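Local coordinates for protein cyclic GMP-AMP synthase-like receptor (Tribolium castaneum, PDB 7LT2) that senses double-stranded RNA and, as a nucleotidyltransferase of the mab-21 family, makes cyclic GMP-AMP from ATP and GTP in innate immunity, at residues P260-K263 with L264-L268; P274-A277 with S278-K282; S300-E303 with V304-T308. All blocks are in the same frame, centred on the assembly; numbering follows the deposited sequence.

Contact 1. Residues P260-K263 with L264-L268; sequences PAVK and LIKKL
V262 and K266 lie side by side one turn apart on helix 258-272, and the aliphatic part of the lysine carries the side-chain contact. K266 CB passes over V262 O, which is already occupied by K266 N at 2.8 Å. CG stays close to the same oxygen, 3.4 Å from V262 O, because chi1 of -74° sets it beside the backbone N and anti to the carbonyl carbon. CD then meets V262 CG1 at 3.8 Å, methylene against methyl. There the chain bends (chi3 65°) and leaves the helix: CE reaches toward S278 of the following helix, and NZ donates to the backbone oxygen of L63. L264 lies back along its own turn in a similar way, its CG 3.2 Å from P260 O, the acceptor of L264 N. The backbone bonds run from N-H of residue i+4 to C=O of residue i, L264 to K267 donating to P260 to K263. V262 and I265 lean on F285 of helix 278-291, while L264 packs on F305 of helix 301-318. K263 and K267 send their amines elsewhere, to S15 and to L365 O and E370. K266 is assigned to the ATP site by similarity; its amine is carried away from its own helix, and its side chain lies close to S58 and S278, also assigned to ATP by similarity, consistent with a place beside the nucleotide.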
loop_
_atom_site.group_PDB
_atom_site.type_symbol
_atom_site.label_atom_id
_atom_site.label_comp_id
_atom_site.label_asym_id
_atom_site.label_seq_id
_atom_site.Cartn_x
_atom_site.Cartn_y
_atom_site.Cartn_z
ATOM N N PRO A 260 15.332 -6.775 -3.556
ATOM C CA PRO A 260 16.085 -6.259 -4.716
ATOM C C PRO A 260 15.568 -6.789 -6.043
ATOM O O PRO A 260 15.440 -6.020 -7.003
ATOM C CB PRO A 260 17.526 -6.712 -4.428
ATOM C CG PRO A 260 17.592 -6.745 -2.936
ATOM C CD PRO A 260 16.242 -7.249 -2.494
ATOM N N ALA A 261 15.234 -8.080 -6.116
ATOM C CA ALA A 261 14.736 -8.643 -7.370
ATOM C C ALA A 261 13.412 -8.008 -7.779
ATOM O O ALA A 261 13.189 -7.727 -8.965
ATOM C CB ALA A 261 14.588 -10.160 -7.240
ATOM N N VAL A 262 12.516 -7.777 -6.814
ATOM C CA VAL A 262 11.240 -7.143 -7.143
ATOM C C VAL A 262 11.477 -5.754 -7.711
ATOM O O VAL A 262 10.870 -5.366 -8.715
ATOM C CB VAL A 262 10.317 -7.079 -5.913
ATOM C CG1 VAL A 262 9.056 -6.280 -6.253
ATOM C CG2 VAL A 262 9.935 -8.466 -5.459
ATOM N N LYS A 263 12.362 -4.987 -7.073
ATOM C CA LYS A 263 12.579 -3.606 -7.483
ATOM C C LYS A 263 13.287 -3.525 -8.827
ATOM O O LYS A 263 12.984 -2.631 -9.625
ATOM C CB LYS A 263 13.349 -2.862 -6.390
ATOM C CG LYS A 263 12.466 -2.550 -5.164
ATOM C CD LYS A 263 13.223 -1.796 -4.084
ATOM C CE LYS A 263 14.033 -2.748 -3.216
ATOM N NZ LYS A 263 14.617 -2.049 -2.037
ATOM N N LEU A 264 14.202 -4.460 -9.109
ATOM C CA LEU A 264 14.826 -4.507 -10.430
ATOM C C LEU A 264 13.783 -4.742 -11.514
ATOM O O LEU A 264 13.816 -4.098 -12.567
ATOM C CB LEU A 264 15.898 -5.600 -10.475
ATOM C CG LEU A 264 17.154 -5.371 -9.633
ATOM C CD1 LEU A 264 17.917 -6.676 -9.439
ATOM C CD2 LEU A 264 18.044 -4.334 -10.286
ATOM N N ILE A 265 12.844 -5.659 -11.269
ATOM C CA ILE A 265 11.786 -5.904 -12.245
ATOM C C ILE A 265 10.849 -4.703 -12.336
ATOM O O ILE A 265 10.431 -4.313 -13.434
ATOM C CB ILE A 265 11.034 -7.205 -11.903
ATOM C CG1 ILE A 265 11.966 -8.407 -12.096
ATOM C CG2 ILE A 265 9.772 -7.341 -12.754
ATOM C CD1 ILE A 265 11.356 -9.737 -11.702
ATOM N N LYS A 266 10.521 -4.080 -11.197
ATOM C CA LYS A 266 9.678 -2.884 -11.244
ATOM C C LYS A 266 10.367 -1.753 -11.998
ATOM O O LYS A 266 9.709 -0.981 -12.707
ATOM C CB LYS A 266 9.301 -2.430 -9.827
ATOM C CG LYS A 266 8.253 -3.301 -9.150
ATOM C CD LYS A 266 8.006 -2.872 -7.704
ATOM C CE LYS A 266 7.411 -1.479 -7.625
ATOM N NZ LYS A 266 6.940 -1.119 -6.247
ATOM N N LYS A 267 11.692 -1.635 -11.857
ATOM C CA LYS A 267 12.422 -0.624 -12.615
ATOM C C LYS A 267 12.327 -0.896 -14.108
ATOM O O LYS A 267 12.119 0.026 -14.906
ATOM C CB LYS A 267 13.886 -0.590 -12.166
ATOM C CG LYS A 267 14.746 0.497 -12.824
ATOM C CD LYS A 267 14.346 1.882 -12.343
ATOM C CE LYS A 267 15.370 2.948 -12.731
ATOM N NZ LYS A 267 15.499 3.053 -14.203
ATOM N N LEU A 268 12.465 -2.167 -14.499
ATOM C CA LEU A 268 12.280 -2.551 -15.894
ATOM C C LEU A 268 10.868 -2.231 -16.368
ATOM O O LEU A 268 10.673 -1.752 -17.493
ATOM C CB LEU A 268 12.577 -4.041 -16.056
ATOM C CG LEU A 268 12.493 -4.651 -17.455
ATOM C CD1 LEU A 268 13.500 -3.989 -18.384
ATOM C CD2 LEU A 268 12.716 -6.160 -17.394
#

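Contact 2. Residues P274-A277 with S278-K282; sequences PNIA and SYYIK
A277 lies against the ring of Y280 at the start of helix 278-291, where A277 takes the N-cap position. The methyl is centred over one face of the phenol: A277 CB stands 3.6 Å from the centroid of the Y280 ring, only 11° off its normal, a CH-pi contact. Y280 folds back to meet it, with CG set beside its own backbone N (chi1 -52°), so that the ring lies over the residue before the helix instead of running out from the first turn. The same two residues are joined through the backbone, Y280 N donating to A277 O at 3.0 Å. This bond is bent, 135° at the hydrogen, and the donor sits well above the carbonyl plane, an i+3 to i bond across the first turn.

I276 supplies the next largest share of the contact. Its CG2, anti to the backbone N, comes to the edge of the Y280 ring near its plane and lies 4.0 Å from Y280 CB. The two side chains cross obliquely, and A277 and I276 thus hold the aromatic group by face and edge. I276 continues into the core between helices, touching Y312 and I316 of helix 301-318 and I343 of helix 337-354, whereas Y280 reaches L331, I332 and H334 in a loop. Residues S278 to K282 are assigned to ATP binding by similarity, as is E248, which bonds to Y279 OH and makes a salt bridge to K282. Apart from these, K282 also pairs with D61, and S278 OG bonds to K269. One residue further on, the methyl I276 CG2 also approaches I281 CG1, at 4.3 Å.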
loop_
_atom_site.group_PDB
_atom_site.type_symbol
_atom_site.label_atom_id
_atom_site.label_comp_id
_atom_site.label_asym_id
_atom_site.label_seq_id
_atom_site.Cartn_x
_atom_site.Cartn_y
_atom_site.Cartn_z
ATOM N N PRO A 274 4.882 0.400 -18.572
ATOM C CA PRO A 274 4.112 0.979 -17.457
ATOM C C PRO A 274 2.651 0.565 -17.449
ATOM O O PRO A 274 1.934 0.907 -16.498
ATOM C CB PRO A 274 4.248 2.495 -17.679
ATOM C CG PRO A 274 5.299 2.666 -18.734
ATOM C CD PRO A 274 5.278 1.423 -19.552
ATOM N N ASN A 275 2.193 -0.149 -18.481
ATOM C CA ASN A 275 0.842 -0.694 -18.515
ATOM C C ASN A 275 0.559 -1.656 -17.368
ATOM O O ASN A 275 -0.613 -1.913 -17.072
ATOM C CB ASN A 275 0.615 -1.426 -19.836
ATOM C CG ASN A 275 1.217 -0.697 -21.017
ATOM O OD1 ASN A 275 2.436 -0.599 -21.147
ATOM N ND2 ASN A 275 0.357 -0.181 -21.892
ATOM N N ILE A 276 1.596 -2.211 -16.740
ATOM C CA ILE A 276 1.452 -3.215 -15.688
ATOM C C ILE A 276 1.573 -2.523 -14.337
ATOM O O ILE A 276 2.576 -1.857 -14.061
ATOM C CB ILE A 276 2.505 -4.326 -15.827
ATOM C CG1 ILE A 276 2.388 -5.024 -17.187
ATOM C CG2 ILE A 276 2.395 -5.321 -14.664
ATOM C CD1 ILE A 276 1.092 -5.791 -17.391
ATOM N N ALA A 277 0.558 -2.681 -13.491
ATOM C CA ALA A 277 0.586 -2.071 -12.170
ATOM C C ALA A 277 1.576 -2.790 -11.253
ATOM O O ALA A 277 1.793 -4.001 -11.361
ATOM C CB ALA A 277 -0.810 -2.092 -11.546
ATOM N N SER A 278 2.169 -2.024 -10.333
ATOM C CA SER A 278 3.166 -2.586 -9.426
ATOM C C SER A 278 2.602 -3.739 -8.602
ATOM O O SER A 278 3.312 -4.715 -8.333
ATOM C CB SER A 278 3.718 -1.493 -8.513
ATOM O OG SER A 278 4.438 -0.527 -9.260
ATOM N N TYR A 279 1.332 -3.659 -8.195
ATOM C CA TYR A 279 0.781 -4.738 -7.378
ATOM C C TYR A 279 0.704 -6.044 -8.154
ATOM O O TYR A 279 0.714 -7.122 -7.548
ATOM C CB TYR A 279 -0.602 -4.369 -6.835
ATOM C CG TYR A 279 -1.145 -5.384 -5.841
ATOM C CD1 TYR A 279 -0.556 -5.549 -4.589
ATOM C CD2 TYR A 279 -2.236 -6.181 -6.159
ATOM C CE1 TYR A 279 -1.051 -6.479 -3.677
ATOM C CE2 TYR A 279 -2.737 -7.106 -5.256
ATOM C CZ TYR A 279 -2.140 -7.257 -4.021
ATOM O OH TYR A 279 -2.652 -8.181 -3.135
ATOM N N TYR A 280 0.622 -5.973 -9.485
ATOM C CA TYR A 280 0.612 -7.199 -10.275
ATOM C C TYR A 280 1.962 -7.899 -10.199
ATOM O O TYR A 280 2.029 -9.133 -10.176
ATOM C CB TYR A 280 0.244 -6.903 -11.735
ATOM C CG TYR A 280 -1.035 -6.106 -11.926
ATOM C CD1 TYR A 280 -1.966 -5.976 -10.903
ATOM C CD2 TYR A 280 -1.306 -5.488 -13.137
ATOM C CE1 TYR A 280 -3.127 -5.242 -11.078
ATOM C CE2 TYR A 280 -2.466 -4.759 -13.326
ATOM C CZ TYR A 280 -3.371 -4.639 -12.292
ATOM O OH TYR A 280 -4.526 -3.910 -12.470
ATOM N N ILE A 281 3.050 -7.124 -10.163
ATOM C CA ILE A 281 4.375 -7.710 -9.978
ATOM C C ILE A 281 4.516 -8.267 -8.568
ATOM O O ILE A 281 5.023 -9.379 -8.372
ATOM C CB ILE A 281 5.465 -6.670 -10.290
ATOM C CG1 ILE A 281 5.436 -6.307 -11.776
ATOM C CG2 ILE A 281 6.843 -7.201 -9.913
ATOM C CD1 ILE A 281 6.261 -5.085 -12.119
ATOM N N LYS A 282 4.070 -7.505 -7.562
ATOM C CA LYS A 282 4.064 -8.014 -6.192
ATOM C C LYS A 282 3.300 -9.329 -6.107
ATOM O O LYS A 282 3.754 -10.281 -5.460
ATOM C CB LYS A 282 3.448 -6.976 -5.250
ATOM C CG LYS A 282 3.622 -7.290 -3.764
ATOM C CD LYS A 282 2.787 -6.352 -2.900
ATOM C CE LYS A 282 3.013 -6.612 -1.413
ATOM N NZ LYS A 282 2.056 -5.835 -0.572
#

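Contact 3. Residues S300-E303 with V304-T308; sequences SLRE and VFMTT
S300 caps helix 301-318 and sends its carbonyl to V304, opening a first turn bonded by both side chain and backbone. S300 OG accepts from E303 N at 3.0 Å, an N-cap bond that occupies an amide with no earlier helical carbonyl to serve it, while S300 O takes V304 N in a nearly straight bond (172°). V304 CG2, beside its own backbone N, lies 3.3 Å from S300 O. L301 follows, its carbonyl accepting from F305 N; its side chain packs on P260 and L6, and the F305 ring also touches L6. R302 O receives M306 N at 2.9 Å, and M306 CG folds over the same oxygen. The arginine stem runs extended and outward, with R302 NH2 making a weak bond to E355 O and the side chain touching P358. E303 ends the segment. Its carboxylate chain, extended from a CG anti to the backbone N (chi1 -177°), lies alongside T307 and points the same way, on the face away from helix 258-272. E303 O accepts from T307 N, and T307 OG1 lies 3.0 Å from E303 O. E303 OE2 forms a long, weak ion pair with K299. A water completes the side-chain pairing: it donates to E303 OE2 at 2.9 Å and lies 2.6 Å from T307 OG1.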
loop_
_atom_site.group_PDB
_atom_site.type_symbol
_atom_site.label_atom_id
_atom_site.label_comp_id
_atom_site.label_asym_id
_atom_site.label_seq_id
_atom_site.Cartn_x
_atom_site.Cartn_y
_atom_site.Cartn_z
ATOM N N SER A 300 22.192 -16.402 -5.810
ATOM C CA SER A 300 22.769 -15.127 -6.207
ATOM C C SER A 300 21.666 -14.178 -6.656
ATOM O O SER A 300 20.594 -14.601 -7.100
ATOM C CB SER A 300 23.792 -15.317 -7.329
ATOM O OG SER A 300 23.164 -15.596 -8.572
ATOM N N LEU A 301 21.923 -12.878 -6.512
ATOM C CA LEU A 301 20.948 -11.901 -6.981
ATOM C C LEU A 301 20.698 -12.055 -8.476
ATOM O O LEU A 301 19.556 -11.930 -8.936
ATOM C CB LEU A 301 21.407 -10.481 -6.647
ATOM C CG LEU A 301 20.418 -9.372 -7.032
ATOM C CD1 LEU A 301 18.987 -9.681 -6.564
ATOM C CD2 LEU A 301 20.876 -8.035 -6.473
ATOM N N ARG A 302 21.748 -12.353 -9.248
ATOM C CA ARG A 302 21.559 -12.564 -10.679
ATOM C C ARG A 302 20.614 -13.731 -10.944
ATOM O O ARG A 302 19.703 -13.630 -11.773
ATOM C CB ARG A 302 22.904 -12.796 -11.365
ATOM C CG ARG A 302 22.786 -12.879 -12.879
ATOM C CD ARG A 302 24.112 -13.212 -13.516
ATOM N NE ARG A 302 23.967 -13.453 -14.946
ATOM C CZ ARG A 302 24.905 -14.002 -15.704
ATOM N NH1 ARG A 302 26.070 -14.373 -15.197
ATOM N NH2 ARG A 302 24.667 -14.189 -16.998
ATOM N N GLU A 303 20.806 -14.850 -10.236
ATOM C CA GLU A 303 19.968 -16.016 -10.496
ATOM C C GLU A 303 18.525 -15.780 -10.058
ATOM O O GLU A 303 17.586 -16.167 -10.767
ATOM C CB GLU A 303 20.532 -17.262 -9.812
ATOM C CG GLU A 303 19.717 -18.506 -10.126
ATOM C CD GLU A 303 20.351 -19.790 -9.633
ATOM O OE1 GLU A 303 21.456 -19.738 -9.048
ATOM O OE2 GLU A 303 19.733 -20.855 -9.843
ATOM N N VAL A 304 18.320 -15.151 -8.899
ATOM C CA VAL A 304 16.957 -14.853 -8.463
ATOM C C VAL A 304 16.287 -13.892 -9.439
ATOM O O VAL A 304 15.128 -14.087 -9.830
ATOM C CB VAL A 304 16.959 -14.297 -7.026
ATOM C CG1 VAL A 304 15.542 -13.893 -6.596
ATOM C CG2 VAL A 304 17.527 -15.324 -6.057
ATOM N N PHE A 305 17.004 -12.843 -9.847
ATOM C CA PHE A 305 16.447 -11.881 -10.797
ATOM C C PHE A 305 16.087 -12.548 -12.120
ATOM O O PHE A 305 14.976 -12.368 -12.635
ATOM C CB PHE A 305 17.441 -10.737 -11.022
ATOM C CG PHE A 305 17.077 -9.824 -12.173
ATOM C CD1 PHE A 305 16.011 -8.942 -12.069
ATOM C CD2 PHE A 305 17.819 -9.831 -13.343
ATOM C CE1 PHE A 305 15.678 -8.100 -13.119
ATOM C CE2 PHE A 305 17.493 -8.991 -14.398
ATOM C CZ PHE A 305 16.423 -8.125 -14.287
ATOM N N MET A 306 17.018 -13.313 -12.694
ATOM C CA MET A 306 16.761 -13.944 -13.985
ATOM C C MET A 306 15.623 -14.950 -13.902
ATOM O O MET A 306 14.791 -15.038 -14.814
ATOM C CB MET A 306 18.030 -14.625 -14.502
ATOM C CG MET A 306 19.114 -13.658 -14.951
ATOM S SD MET A 306 18.568 -12.581 -16.291
ATOM C CE MET A 306 18.087 -13.798 -17.510
ATOM N N THR A 307 15.570 -15.728 -12.822
ATOM C CA THR A 307 14.539 -16.751 -12.725
ATOM C C THR A 307 13.163 -16.135 -12.512
ATOM O O THR A 307 12.192 -16.549 -13.158
ATOM C CB THR A 307 14.873 -17.731 -11.603
ATOM O OG1 THR A 307 16.052 -18.461 -11.960
ATOM C CG2 THR A 307 13.722 -18.708 -11.393
ATOM N N THR A 308 13.057 -15.138 -11.624
ATOM C CA THR A 308 11.757 -14.515 -11.394
ATOM C C THR A 308 11.325 -13.682 -12.593
ATOM O O THR A 308 10.128 -13.586 -12.873
ATOM C CB THR A 308 11.762 -13.661 -10.118
ATOM O OG1 THR A 308 12.787 -12.657 -10.172
ATOM C CG2 THR A 308 11.970 -14.537 -8.888
HETATM O O HOH W 1 16.973 -20.635 -10.808
#

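The three contacts come in series along the chain, all in the HhH/H2TH-like region: contact 1 within helix 258-272, contact 2 in the loop and first turn of helix 278-291, contact 3 at the start of helix 301-318. These helices pack on one another. Contacts 1 and 2 and contacts 1 and 3 each have centres about 11 Å apart. I265 meets I281 of contact 2 through CG2 and T308 of contact 3 through CD1, while A261 packs on V304. Contacts 2 and 3, about 19 Å apart between centres, do not touch. Contacts 1 and 2 bring residues assigned to ATP binding by similarity together, consistent with one side of the nucleotide pocket; contact 3 packs on another flank of helix 258-272.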